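Local coordinates for hypothetical protein (Mus musculus, PDB 1VKB), which is probably a gamma-glutamylamine cyclotransferase, releasing 5-oxoproline from gamma-glutamylamines, at residues A[42-52]-A[105-113]; A[70-78]-A[139-147]. All blocks are in the same frame, centred on the assembly; numbering follows the deposited sequence.

Contact 1 (A[42-52]-A[105-113])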
ATOM      1  N   PHE A  42      -2.767  14.073   1.932  1.00 17.46           N
ATOM      2  CA  PHE A  42      -2.271  13.723   0.584  1.00 15.51           C
ATOM      3  C   PHE A  42      -1.182  14.649   0.114  1.00 17.55           C
ATOM      4  O   PHE A  42      -1.324  15.873   0.187  1.00 18.04           O
ATOM      5  CB  PHE A  42      -3.446  13.712  -0.411  1.00 17.86           C
ATOM      6  CG  PHE A  42      -3.057  13.393  -1.819  1.00 21.28           C
ATOM      7  CD1 PHE A  42      -2.895  12.069  -2.231  1.00 20.02           C
ATOM      8  CD2 PHE A  42      -2.858  14.412  -2.745  1.00 22.33           C
ATOM      9  CE1 PHE A  42      -2.575  11.770  -3.544  1.00 20.73           C
ATOM     10  CE2 PHE A  42      -2.503  14.111  -4.063  1.00 25.53           C
ATOM     11  CZ  PHE A  42      -2.352  12.802  -4.457  1.00 19.15           C
ATOM     12  N   ARG A  43      -0.081  14.081  -0.358  1.00 14.07           N
ATOM     13  CA  ARG A  43       1.031  14.862  -0.884  1.00 16.53           C
ATOM     14  C   ARG A  43       1.308  14.691  -2.381  1.00 18.41           C
ATOM     15  O   ARG A  43       1.803  15.621  -3.048  1.00 20.37           O
ATOM     16  CB  ARG A  43       2.286  14.516  -0.101  1.00 16.52           C
ATOM     17  CG  ARG A  43       2.234  14.986   1.341  1.00 19.69           C
ATOM     18  CD  ARG A  43       2.235  16.493   1.459  1.00 21.24           C
ATOM     19  NE  ARG A  43       2.202  16.870   2.859  1.00 20.41           N
ATOM     20  CZ  ARG A  43       1.268  17.584   3.429  1.00 27.72           C
ATOM     21  NH1 ARG A  43       0.281  18.099   2.729  1.00 24.36           N
ATOM     22  NH2 ARG A  43       1.345  17.814   4.728  1.00 27.42           N
ATOM     23  N   GLY A  44       1.001  13.529  -2.929  1.00 17.88           N
ATOM     24  CA  GLY A  44       1.190  13.339  -4.366  1.00 18.02           C
ATOM     25  C   GLY A  44       1.209  11.888  -4.793  1.00 19.67           C
ATOM     26  O   GLY A  44       0.706  11.009  -4.098  1.00 18.54           O
ATOM     27  N   ARG A  45       1.755  11.651  -5.968  1.00 18.68           N
ATOM     28  CA  ARG A  45       1.787  10.321  -6.581  1.00 19.05           C
ATOM     29  C   ARG A  45       3.224   9.927  -6.777  1.00 19.52           C
ATOM     30  O   ARG A  45       4.090  10.794  -7.040  1.00 17.38           O
ATOM     31  CB  ARG A  45       1.108  10.349  -7.941  1.00 21.02           C
ATOM     32  CG  ARG A  45      -0.394  10.574  -7.916  1.00 29.04           C
ATOM     33  CD  ARG A  45      -1.029  10.550  -9.307  1.00 27.56           C
ATOM     34  NE  ARG A  45      -0.486  11.599 -10.192  1.00 46.47           N
ATOM     35  CZ  ARG A  45       0.384  11.416 -11.205  1.00 47.00           C
ATOM     36  NH1 ARG A  45       0.861  10.210 -11.505  1.00 43.86           N
ATOM     37  NH2 ARG A  45       0.787  12.463 -11.926  1.00 45.34           N
ATOM     38  N   GLY A  46       3.483   8.621  -6.707  1.00 18.94           N
ATOM     39  CA  GLY A  46       4.837   8.102  -6.856  1.00 20.55           C
ATOM     40  C   GLY A  46       4.883   6.673  -7.358  1.00 17.14           C
ATOM     41  O   GLY A  46       3.831   6.043  -7.571  1.00 14.95           O
ATOM     42  N   CYS A  47       6.093   6.191  -7.632  1.00 18.05           N
ATOM     43  CA  CYS A  47       6.326   4.761  -7.939  1.00 19.22           C
ATOM     44  C   CYS A  47       7.532   4.318  -7.154  1.00 19.68           C
ATOM     45  O   CYS A  47       8.460   5.104  -6.928  1.00 19.12           O
ATOM     46  CB  CYS A  47       6.732   4.666  -9.451  0.50 21.75           C
ATOM     47  SG  CYS A  47       6.382   3.106 -10.288  0.50 27.78           S
ATOM     48  N   THR A  48       7.551   3.069  -6.736  1.00 18.31           N
ATOM     49  CA  THR A  48       8.694   2.586  -5.986  1.00 15.06           C
ATOM     50  C   THR A  48       9.914   2.672  -6.868  1.00 17.38           C
ATOM     51  O   THR A  48       9.828   2.471  -8.087  1.00 17.15           O
ATOM     52  CB  THR A  48       8.459   1.155  -5.482  1.00 16.16           C
ATOM     53  OG1 THR A  48       8.117   0.255  -6.562  1.00 16.49           O
ATOM     54  CG2 THR A  48       7.297   1.162  -4.552  1.00 17.57           C
ATOM     55  N   VAL A  49      11.045   3.028  -6.294  1.00 16.45           N
ATOM     56  CA  VAL A  49      12.298   3.036  -7.064  1.00 15.82           C
ATOM     57  C   VAL A  49      12.731   1.618  -7.394  1.00 16.68           C
ATOM     58  O   VAL A  49      13.082   1.321  -8.536  1.00 17.08           O
ATOM     59  CB  VAL A  49      13.416   3.839  -6.333  1.00 18.66           C
ATOM     60  CG1 VAL A  49      14.760   3.598  -6.963  1.00 21.67           C
ATOM     61  CG2 VAL A  49      13.047   5.346  -6.313  1.00 19.86           C
ATOM     62  N   GLU A  50      12.704   0.747  -6.400  1.00 15.15           N
ATOM     63  CA  GLU A  50      12.920  -0.680  -6.594  1.00 18.49           C
ATOM     64  C   GLU A  50      11.657  -1.342  -7.142  1.00 19.51           C
ATOM     65  O   GLU A  50      10.545  -0.859  -6.921  1.00 16.06           O
ATOM     66  CB  GLU A  50      13.343  -1.335  -5.282  1.00 17.83           C
ATOM     67  CG  GLU A  50      13.630  -2.832  -5.412  1.00 24.16           C
ATOM     68  CD  GLU A  50      14.741  -3.188  -6.406  1.00 28.08           C
ATOM     69  OE1 GLU A  50      14.485  -3.276  -7.657  1.00 26.28           O
ATOM     70  OE2 GLU A  50      15.876  -3.430  -5.899  1.00 32.46           O
ATOM     71  N   SER A  51      11.827  -2.429  -7.895  1.00 17.82           N
ATOM     72  CA  SER A  51      10.646  -3.191  -8.373  1.00 17.50           C
ATOM     73  C   SER A  51      10.239  -4.213  -7.319  1.00 15.27           C
ATOM     74  O   SER A  51      11.102  -4.813  -6.657  1.00 14.90           O
ATOM     75  CB  SER A  51      10.913  -3.835  -9.715  0.65 18.92           C
ATOM     76  OG  SER A  51      11.989  -4.701  -9.618  0.65 23.81           O
ATOM     77  N   PHE A  52       8.938  -4.459  -7.194  1.00 16.69           N
ATOM     78  CA  PHE A  52       8.417  -5.513  -6.310  1.00 15.13           C
ATOM     79  C   PHE A  52       7.233  -6.156  -7.016  1.00 15.31           C
ATOM     80  O   PHE A  52       6.538  -5.446  -7.749  1.00 17.23           O
ATOM     81  CB  PHE A  52       7.870  -4.906  -5.015  1.00 17.07           C
ATOM     82  CG  PHE A  52       8.903  -4.212  -4.198  1.00 16.23           C
ATOM     83  CD1 PHE A  52       9.662  -4.922  -3.299  1.00 19.43           C
ATOM     84  CD2 PHE A  52       9.150  -2.856  -4.376  1.00 16.25           C
ATOM     85  CE1 PHE A  52      10.649  -4.302  -2.553  1.00 21.85           C
ATOM     86  CE2 PHE A  52      10.125  -2.223  -3.627  1.00 17.13           C
ATOM     87  CZ  PHE A  52      10.881  -2.943  -2.709  1.00 16.00           C
ATOM     88  N   LEU A 105      10.772   2.457   2.157  1.00 17.19           N
ATOM     89  CA  LEU A 105      11.264   2.317   0.798  1.00 18.82           C
ATOM     90  C   LEU A 105      11.414   3.686   0.130  1.00 17.94           C
ATOM     91  O   LEU A 105      10.725   4.635   0.477  1.00 18.82           O
ATOM     92  CB  LEU A 105      10.278   1.487  -0.050  1.00 20.52           C
ATOM     93  CG  LEU A 105       9.912   0.050   0.301  1.00 23.84           C
ATOM     94  CD1 LEU A 105       8.868  -0.463  -0.732  1.00 25.19           C
ATOM     95  CD2 LEU A 105      11.180  -0.822   0.311  1.00 31.45           C
ATOM     96  N   GLN A 106      12.295   3.762  -0.857  1.00 17.34           N
ATOM     97  CA  GLN A 106      12.455   4.971  -1.658  1.00 17.27           C
ATOM     98  C   GLN A 106      11.385   4.991  -2.732  1.00 16.55           C
ATOM     99  O   GLN A 106      11.224   4.019  -3.476  1.00 17.78           O
ATOM    100  CB  GLN A 106      13.818   5.007  -2.330  1.00 17.99           C
ATOM    101  CG  GLN A 106      14.120   6.277  -3.029  1.00 26.39           C
ATOM    102  CD  GLN A 106      15.487   6.224  -3.722  1.00 40.19           C
ATOM    103  OE1 GLN A 106      16.129   5.164  -3.768  1.00 31.17           O
ATOM    104  NE2 GLN A 106      15.920   7.348  -4.275  1.00 29.18           N
ATOM    105  N   VAL A 107      10.723   6.149  -2.850  1.00 16.13           N
ATOM    106  CA  VAL A 107       9.615   6.370  -3.796  1.00 15.71           C
ATOM    107  C   VAL A 107       9.961   7.541  -4.709  1.00 15.73           C
ATOM    108  O   VAL A 107      10.322   8.627  -4.271  1.00 17.54           O
ATOM    109  CB  VAL A 107       8.282   6.615  -3.059  1.00 12.88           C
ATOM    110  CG1 VAL A 107       7.175   7.013  -4.013  1.00 19.17           C
ATOM    111  CG2 VAL A 107       7.884   5.388  -2.199  1.00 16.94           C
ATOM    112  N   GLN A 108       9.975   7.265  -5.993  1.00 15.63           N
ATOM    113  CA  GLN A 108      10.145   8.294  -6.992  1.00 15.96           C
ATOM    114  C   GLN A 108       8.846   9.148  -7.041  1.00 19.02           C
ATOM    115  O   GLN A 108       7.710   8.617  -7.160  1.00 18.11           O
ATOM    116  CB  GLN A 108      10.432   7.648  -8.344  1.00 18.39           C
ATOM    117  CG  GLN A 108      10.564   8.668  -9.477  1.00 22.42           C
ATOM    118  CD  GLN A 108      10.631   8.034 -10.856  1.00 27.98           C
ATOM    119  OE1 GLN A 108      10.274   6.864 -11.050  1.00 32.29           O
ATOM    120  NE2 GLN A 108      11.087   8.818 -11.824  1.00 39.21           N
ATOM    121  N   VAL A 109       9.015  10.464  -6.957  1.00 17.62           N
ATOM    122  CA  VAL A 109       7.888  11.391  -6.971  1.00 17.83           C
ATOM    123  C   VAL A 109       7.465  11.632  -8.423  1.00 20.16           C
ATOM    124  O   VAL A 109       8.279  12.057  -9.256  1.00 19.63           O
ATOM    125  CB  VAL A 109       8.271  12.694  -6.300  1.00 19.47           C
ATOM    126  CG1 VAL A 109       7.150  13.737  -6.441  1.00 21.57           C
ATOM    127  CG2 VAL A 109       8.630  12.428  -4.833  1.00 22.84           C
ATOM    128  N   LEU A 110       6.221  11.336  -8.735  1.00 18.41           N
ATOM    129  CA  LEU A 110       5.677  11.592 -10.078  1.00 19.77           C
ATOM    130  C   LEU A 110       4.865  12.889 -10.122  1.00 21.73           C
ATOM    131  O   LEU A 110       4.851  13.579 -11.108  1.00 21.82           O
ATOM    132  CB  LEU A 110       4.808  10.430 -10.495  1.00 19.60           C
ATOM    133  CG  LEU A 110       5.529   9.087 -10.541  1.00 25.90           C
ATOM    134  CD1 LEU A 110       4.527   8.020 -10.935  1.00 28.64           C
ATOM    135  CD2 LEU A 110       6.721   9.117 -11.479  1.00 33.39           C
ATOM    136  N   GLU A 111       4.221  13.238  -9.023  1.00 21.08           N
ATOM    137  CA  GLU A 111       3.472  14.485  -8.896  1.00 23.27           C
ATOM    138  C   GLU A 111       3.490  14.860  -7.435  1.00 22.81           C
ATOM    139  O   GLU A 111       3.424  13.990  -6.567  1.00 21.00           O
ATOM    140  CB  GLU A 111       2.038  14.299  -9.429  1.00 26.95           C
ATOM    141  CG  GLU A 111       1.051  15.421  -9.088  1.00 39.91           C
ATOM    142  CD  GLU A 111       0.214  15.201  -7.800  1.00 47.79           C
ATOM    143  OE1 GLU A 111      -0.189  14.066  -7.492  1.00 43.03           O
ATOM    144  OE2 GLU A 111      -0.096  16.197  -7.100  1.00 53.32           O
ATOM    145  N   TRP A 112       3.645  16.144  -7.143  1.00 22.20           N
ATOM    146  CA  TRP A 112       3.642  16.615  -5.769  1.00 23.90           C
ATOM    147  C   TRP A 112       2.726  17.805  -5.623  1.00 30.38           C
ATOM    148  O   TRP A 112       2.821  18.741  -6.409  1.00 28.71           O
ATOM    149  CB  TRP A 112       5.051  17.016  -5.345  1.00 23.92           C
ATOM    150  CG  TRP A 112       5.201  17.256  -3.860  1.00 23.60           C
ATOM    151  CD1 TRP A 112       5.207  18.465  -3.208  1.00 27.51           C
ATOM    152  CD2 TRP A 112       5.392  16.261  -2.842  1.00 22.45           C
ATOM    153  NE1 TRP A 112       5.389  18.269  -1.863  1.00 26.29           N
ATOM    154  CE2 TRP A 112       5.512  16.927  -1.615  1.00 24.81           C
ATOM    155  CE3 TRP A 112       5.496  14.859  -2.852  1.00 25.95           C
ATOM    156  CZ2 TRP A 112       5.707  16.248  -0.414  1.00 26.49           C
ATOM    157  CZ3 TRP A 112       5.714  14.197  -1.654  1.00 23.68           C
ATOM    158  CH2 TRP A 112       5.824  14.892  -0.461  1.00 23.47           C
ATOM    159  N   GLU A 113       1.868  17.791  -4.603  1.00 32.30           N
ATOM    160  CA  GLU A 113       1.057  18.954  -4.257  1.00 36.80           C
ATOM    161  C   GLU A 113       1.744  19.737  -3.145  1.00 37.81           C
ATOM    162  O   GLU A 113       1.996  19.166  -2.065  1.00 44.04           O
ATOM    163  CB  GLU A 113      -0.330  18.513  -3.778  1.00 37.62           C
ATOM    164  CG  GLU A 113      -1.164  17.862  -4.858  1.00 42.01           C
ATOM    165  CD  GLU A 113      -2.623  17.726  -4.490  1.00 44.61           C
ATOM    166  OE1 GLU A 113      -3.018  18.049  -3.344  1.00 51.09           O
ATOM    167  OE2 GLU A 113      -3.378  17.275  -5.363  1.00 56.73           O
TER
HETATM  168  O   HOH W   1       0.067  18.821  -0.008  1.00 42.53           O
HETATM  169  O   HOH W   2      10.633   4.124 -10.217  1.00 34.11           O
HETATM  170  O   HOH W   3      11.800   1.318  -3.662  1.00 20.90           O

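Contact 2 (A[70-78]-A[139-147])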
ATOM      1  N   GLY A  70      13.460  -6.250  -6.727  1.00 18.80           N
ATOM      2  CA  GLY A  70      14.076  -6.531  -8.015  1.00 20.68           C
ATOM      3  C   GLY A  70      13.281  -7.518  -8.839  1.00 21.04           C
ATOM      4  O   GLY A  70      13.683  -7.801  -9.930  1.00 22.04           O
ATOM      5  N   LYS A  71      12.168  -8.033  -8.315  1.00 17.14           N
ATOM      6  CA  LYS A  71      11.216  -8.820  -9.079  1.00 19.95           C
ATOM      7  C   LYS A  71       9.984  -7.969  -9.393  1.00 19.51           C
ATOM      8  O   LYS A  71       9.670  -7.019  -8.671  1.00 19.34           O
ATOM      9  CB  LYS A  71      10.802 -10.064  -8.298  1.00 18.68           C
ATOM     10  CG  LYS A  71      11.954 -11.056  -8.055  1.00 24.52           C
ATOM     11  CD  LYS A  71      12.617 -11.444  -9.361  1.00 35.90           C
ATOM     12  CE  LYS A  71      13.443 -12.724  -9.224  1.00 46.27           C
ATOM     13  NZ  LYS A  71      14.054 -13.149 -10.541  1.00 50.76           N
ATOM     14  N   GLY A  72       9.278  -8.308 -10.450  1.00 18.89           N
ATOM     15  CA  GLY A  72       8.063  -7.553 -10.788  1.00 22.15           C
ATOM     16  C   GLY A  72       8.352  -6.163 -11.361  1.00 21.44           C
ATOM     17  O   GLY A  72       9.203  -6.025 -12.185  1.00 18.48           O
ATOM     18  N   HIS A  73       7.639  -5.135 -10.907  1.00 19.47           N
ATOM     19  CA  HIS A  73       7.670  -3.803 -11.511  1.00 20.73           C
ATOM     20  C   HIS A  73       7.755  -2.711 -10.474  1.00 18.63           C
ATOM     21  O   HIS A  73       7.500  -2.944  -9.303  1.00 17.65           O
ATOM     22  CB  HIS A  73       6.394  -3.611 -12.310  1.00 23.28           C
ATOM     23  CG  HIS A  73       6.123  -4.750 -13.227  1.00 31.51           C
ATOM     24  ND1 HIS A  73       6.724  -4.863 -14.462  1.00 30.39           N
ATOM     25  CD2 HIS A  73       5.394  -5.880 -13.052  1.00 33.16           C
ATOM     26  CE1 HIS A  73       6.345  -5.997 -15.029  1.00 35.53           C
ATOM     27  NE2 HIS A  73       5.547  -6.638 -14.191  1.00 34.67           N
ATOM     28  N   CYS A  74       8.088  -1.500 -10.896  1.00 16.79           N
ATOM     29  CA  CYS A  74       7.958  -0.386  -9.995  1.00 17.55           C
ATOM     30  C   CYS A  74       6.452  -0.222  -9.829  1.00 19.44           C
ATOM     31  O   CYS A  74       5.693  -0.352 -10.813  1.00 22.02           O
ATOM     32  CB  CYS A  74       8.646   0.872 -10.530  0.50 21.69           C
ATOM     33  SG  CYS A  74       7.657   2.019 -11.492  0.50 28.58           S
ATOM     34  N   VAL A  75       6.010  -0.060  -8.599  1.00 17.55           N
ATOM     35  CA  VAL A  75       4.575  -0.042  -8.261  1.00 16.21           C
ATOM     36  C   VAL A  75       4.146   1.400  -7.972  1.00 19.24           C
ATOM     37  O   VAL A  75       4.817   2.104  -7.224  1.00 16.89           O
ATOM     38  CB  VAL A  75       4.288  -0.966  -7.089  1.00 19.78           C
ATOM     39  CG1 VAL A  75       2.882  -0.783  -6.535  1.00 20.81           C
ATOM     40  CG2 VAL A  75       4.458  -2.435  -7.536  1.00 22.44           C
ATOM     41  N   THR A  76       3.039   1.832  -8.576  1.00 16.48           N
ATOM     42  CA  THR A  76       2.554   3.200  -8.432  1.00 16.11           C
ATOM     43  C   THR A  76       1.657   3.301  -7.203  1.00 17.50           C
ATOM     44  O   THR A  76       1.054   2.312  -6.746  1.00 17.20           O
ATOM     45  CB  THR A  76       1.763   3.674  -9.715  1.00 21.16           C
ATOM     46  OG1 THR A  76       0.596   2.873  -9.904  1.00 24.08           O
ATOM     47  CG2 THR A  76       2.558   3.473 -10.970  1.00 28.15           C
ATOM     48  N   GLY A  77       1.533   4.511  -6.682  1.00 16.35           N
ATOM     49  CA  GLY A  77       0.700   4.723  -5.514  1.00 17.21           C
ATOM     50  C   GLY A  77       0.730   6.168  -5.128  1.00 16.34           C
ATOM     51  O   GLY A  77       1.090   7.053  -5.925  1.00 15.84           O
ATOM     52  N   GLU A  78       0.303   6.395  -3.900  1.00 15.76           N
ATOM     53  CA  GLU A  78       0.098   7.734  -3.408  1.00 14.03           C
ATOM     54  C   GLU A  78       0.930   7.950  -2.152  1.00 16.14           C
ATOM     55  O   GLU A  78       1.025   7.095  -1.277  1.00 15.28           O
ATOM     56  CB  GLU A  78      -1.368   7.976  -3.118  1.00 14.21           C
ATOM     57  CG  GLU A  78      -2.218   7.965  -4.388  1.00 16.86           C
ATOM     58  CD  GLU A  78      -3.684   7.997  -4.112  1.00 24.33           C
ATOM     59  OE1 GLU A  78      -4.122   7.790  -2.951  1.00 18.70           O
ATOM     60  OE2 GLU A  78      -4.391   8.213  -5.086  1.00 20.79           O
ATOM     61  N   LEU A 139       1.011 -15.568  -9.445  1.00 15.35           N
ATOM     62  CA  LEU A 139      -0.109 -14.705  -9.836  1.00 13.69           C
ATOM     63  C   LEU A 139       0.441 -13.536 -10.663  1.00 13.73           C
ATOM     64  O   LEU A 139       1.653 -13.280 -10.663  1.00 12.59           O
ATOM     65  CB  LEU A 139      -0.833 -14.168  -8.614  1.00 17.47           C
ATOM     66  CG  LEU A 139      -1.613 -15.197  -7.823  1.00 16.66           C
ATOM     67  CD1 LEU A 139      -2.072 -14.569  -6.520  1.00 19.44           C
ATOM     68  CD2 LEU A 139      -2.806 -15.695  -8.632  1.00 20.26           C
ATOM     69  N   PRO A 140      -0.434 -12.831 -11.378  1.00 14.39           N
ATOM     70  CA  PRO A 140       0.024 -11.730 -12.197  1.00 15.01           C
ATOM     71  C   PRO A 140       0.671 -10.634 -11.343  1.00 14.80           C
ATOM     72  O   PRO A 140       0.172 -10.348 -10.280  1.00 14.46           O
ATOM     73  CB  PRO A 140      -1.266 -11.218 -12.826  1.00 13.47           C
ATOM     74  CG  PRO A 140      -2.163 -12.407 -12.873  1.00 13.51           C
ATOM     75  CD  PRO A 140      -1.875 -13.087 -11.549  1.00 13.20           C
ATOM     76  N   TYR A 141       1.743 -10.023 -11.836  1.00 14.05           N
ATOM     77  CA  TYR A 141       2.407  -8.915 -11.137  1.00 12.54           C
ATOM     78  C   TYR A 141       2.015  -7.594 -11.725  1.00 15.58           C
ATOM     79  O   TYR A 141       2.283  -7.327 -12.890  1.00 14.53           O
ATOM     80  CB  TYR A 141       3.931  -9.036 -11.188  1.00 12.62           C
ATOM     81  CG  TYR A 141       4.530 -10.266 -10.527  1.00 11.58           C
ATOM     82  CD1 TYR A 141       3.790 -11.120  -9.703  1.00 15.04           C
ATOM     83  CD2 TYR A 141       5.864 -10.579 -10.734  1.00 18.52           C
ATOM     84  CE1 TYR A 141       4.392 -12.239  -9.114  1.00 13.35           C
ATOM     85  CE2 TYR A 141       6.459 -11.696 -10.148  1.00 18.55           C
ATOM     86  CZ  TYR A 141       5.734 -12.505  -9.333  1.00 17.16           C
ATOM     87  OH  TYR A 141       6.332 -13.639  -8.792  1.00 19.23           O
ATOM     88  N   HIS A 142       1.372  -6.780 -10.894  1.00 14.89           N
ATOM     89  CA  HIS A 142       0.727  -5.545 -11.306  1.00 15.90           C
ATOM     90  C   HIS A 142       1.632  -4.361 -11.136  1.00 16.09           C
ATOM     91  O   HIS A 142       2.415  -4.283 -10.193  1.00 15.03           O
ATOM     92  CB  HIS A 142      -0.519  -5.314 -10.443  1.00 16.21           C
ATOM     93  CG  HIS A 142      -1.652  -6.241 -10.762  1.00 15.00           C
ATOM     94  ND1 HIS A 142      -2.576  -5.964 -11.735  1.00 14.82           N
ATOM     95  CD2 HIS A 142      -1.945  -7.474 -10.304  1.00 15.72           C
ATOM     96  CE1 HIS A 142      -3.422  -6.976 -11.834  1.00 15.84           C
ATOM     97  NE2 HIS A 142      -3.050  -7.915 -10.988  1.00 16.48           N
ATOM     98  N   GLU A 143       1.480  -3.394 -12.021  1.00 15.45           N
ATOM     99  CA  GLU A 143       2.149  -2.098 -11.848  1.00 17.56           C
ATOM    100  C   GLU A 143       1.335  -1.219 -10.907  1.00 17.13           C
ATOM    101  O   GLU A 143       1.881  -0.376 -10.173  1.00 17.26           O
ATOM    102  CB  GLU A 143       2.324  -1.421 -13.203  1.00 19.31           C
ATOM    103  CG  GLU A 143       3.358  -2.141 -14.064  1.00 24.62           C
ATOM    104  CD  GLU A 143       3.429  -1.616 -15.502  1.00 26.42           C
ATOM    105  OE1 GLU A 143       2.723  -0.644 -15.828  1.00 32.87           O
ATOM    106  OE2 GLU A 143       4.197  -2.213 -16.282  1.00 35.54           O
ATOM    107  N   SER A 144       0.016  -1.381 -10.949  1.00 17.30           N
ATOM    108  CA  SER A 144      -0.876  -0.596 -10.114  1.00 17.14           C
ATOM    109  C   SER A 144      -2.088  -1.423  -9.729  1.00 19.90           C
ATOM    110  O   SER A 144      -2.456  -2.374 -10.445  1.00 17.77           O
ATOM    111  CB  SER A 144      -1.300   0.713 -10.784  0.65 20.58           C
ATOM    112  OG  SER A 144      -2.115   0.529 -11.898  0.65 22.34           O
ATOM    113  N   TYR A 145      -2.729  -1.006  -8.640  1.00 15.45           N
ATOM    114  CA  TYR A 145      -3.929  -1.671  -8.127  1.00 13.63           C
ATOM    115  C   TYR A 145      -5.205  -0.845  -8.328  1.00 16.97           C
ATOM    116  O   TYR A 145      -5.270   0.335  -7.953  1.00 15.75           O
ATOM    117  CB  TYR A 145      -3.787  -1.926  -6.636  1.00 15.61           C
ATOM    118  CG  TYR A 145      -5.044  -2.498  -6.011  1.00 11.98           C
ATOM    119  CD1 TYR A 145      -5.414  -3.794  -6.228  1.00 13.58           C
ATOM    120  CD2 TYR A 145      -5.875  -1.697  -5.202  1.00 12.92           C
ATOM    121  CE1 TYR A 145      -6.635  -4.329  -5.649  1.00 13.99           C
ATOM    122  CE2 TYR A 145      -7.011  -2.201  -4.621  1.00 15.93           C
ATOM    123  CZ  TYR A 145      -7.405  -3.502  -4.855  1.00 16.95           C
ATOM    124  OH  TYR A 145      -8.545  -3.972  -4.264  1.00 14.59           O
ATOM    125  N   ASP A 146      -6.231  -1.513  -8.841  1.00 14.95           N
ATOM    126  CA  ASP A 146      -7.591  -1.004  -8.876  1.00 15.09           C
ATOM    127  C   ASP A 146      -8.520  -2.154  -8.584  1.00 16.54           C
ATOM    128  O   ASP A 146      -8.595  -3.104  -9.384  1.00 16.19           O
ATOM    129  CB  ASP A 146      -7.887  -0.406 -10.281  1.00 17.11           C
ATOM    130  CG  ASP A 146      -9.271   0.175 -10.421  1.00 22.53           C
ATOM    131  OD1 ASP A 146     -10.080   0.320  -9.460  1.00 19.80           O
ATOM    132  OD2 ASP A 146      -9.644   0.506 -11.547  1.00 26.15           O
ATOM    133  N   SER A 147      -9.265  -2.060  -7.476  1.00 14.15           N
ATOM    134  CA  SER A 147     -10.260  -3.074  -7.149  1.00 15.33           C
ATOM    135  C   SER A 147     -11.215  -3.353  -8.318  1.00 15.48           C
ATOM    136  O   SER A 147     -11.621  -4.498  -8.515  1.00 16.30           O
ATOM    137  CB  SER A 147     -11.046  -2.638  -5.911  1.00 17.29           C
ATOM    138  OG  SER A 147     -11.992  -3.628  -5.572  1.00 17.21           O
TER
HETATM  139  O   HOH W   4       4.573  -5.916  -9.667  1.00 16.66           O
HETATM  140  O   HOH W   5      -1.300   0.944  -7.016  1.00 15.19           O

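Contact 1 (A[42-52]-A[105-113])
Gly-44 lies against Trp-112, and Gly-46 against Val-109, as non-hydrogen-bonded pairs of two antiparallel strands in the central sheet of the gamma-glutamyl cyclotransferase-like fold. Between these pairs a classic beta bulge sets Leu-110 and Glu-111 opposite Arg-45, whose carbonyl oxygen accepts from both amides on the same face of its plane, at 2.8 Å from Leu-110 N and 3.2 Å from Glu-111 N. The glycine backbone is tightly packed: Gly-44 CA lies 3.2 Å from Glu-111 O and Gly-46 CA 2.9 Å from Gln-108 O, while CG1 of Val-107 covers Gly-46 on the side where Val-107 also meets Phe-17. The side of Arg-45 and Gln-108 is looser and more open to solvent. There the Arg-45 chain, bent at chi3 (-61°), brings NH2 to 3.3 Å from Glu-111 CB, the guanidinium and carboxylate planes 17° apart, but the NE to OE1 salt bridge is long at 3.7 Å. A water joins Gln-108 OE1 to Thr-48 O. At the far end Arg-43, whose guanidinium pairs with Glu-81, lays its aliphatic root over the indole: CB sits 3.8 Å from the centroid of the Trp-112 six-membered ring, a CH-pi contact 20° off the normal.

Contact 2 (A[70-78]-A[139-147])
His-73 reaches across to the loop of Tyr-141 and Glu-143, and its atoms divide between the two residues. CB starts toward the loop and meets the Glu-143 side chain 3.8 Å away at CG. The ring carbon CG, held anti to its own carbonyl carbon (chi1 -50°), lies almost as near the same methylene. From there the imidazole splits its neighbours: ND1 stands 4.1 Å from Glu-143 OE2, beyond contact, whereas CD2 comes within 3.4 Å of Tyr-141 O and also touches Tyr-141 CB. The tip, NE2, is a little farther from that carbonyl oxygen. Ring and carboxylate are steeply inclined, their planes 66° apart, and the Glu-143 chain runs extended past the imidazole. Next to this, Gly-72 CA packs on CD2 of the tyrosine ring.

In the gamma-glutamyl cyclotransferase-like fold of this protein, the contact lays the loop that follows strand 121-129 alongside the approach to strand 76-82, the touching parts of the two segments, 72-76 and 141-144, running nearly in the same direction. One direct backbone hydrogen bond joins them, from Thr-76 N to Glu-143 O at 3.0 Å, and it is close to straight, with an angle of 165° at the hydrogen. Val-75 CA brings a CA-H...O contact to the same oxygen. The Val-75 methyls lie against the carbonyl oxygens of Glu-143 (CG1) and His-142 (CG2), and its side chain also touches Leu-54 and Leu-65. Water extends the pairing on both sides of this bond. One molecule receives a weak bond from His-73 N and donates to His-142 O; another links Thr-76 O to Tyr-145 N.

The two contacts have their centres about 13 Å apart and meet in one mixed sheet, where strand 40-48 of contact 1 runs antiparallel to strand 76-82, the strand that begins in contact 2. Along the chain their segments alternate: 42-52, 70-78, 105-113, then 139-147. In the sheet, strand 40-48 pairs with 101-109 and 111-112 on one edge and with 76-82 on the other, and the late loop is added beside the start of 76-82. Ser-51 O probably accepts a hydrogen bond from Gly-70 N. The crossed chain order thus brings four separated segments together around strands 40-48 and 76-82, and the disulfide between Cys-47 and Cys-74 links the contacts covalently where these two strands meet.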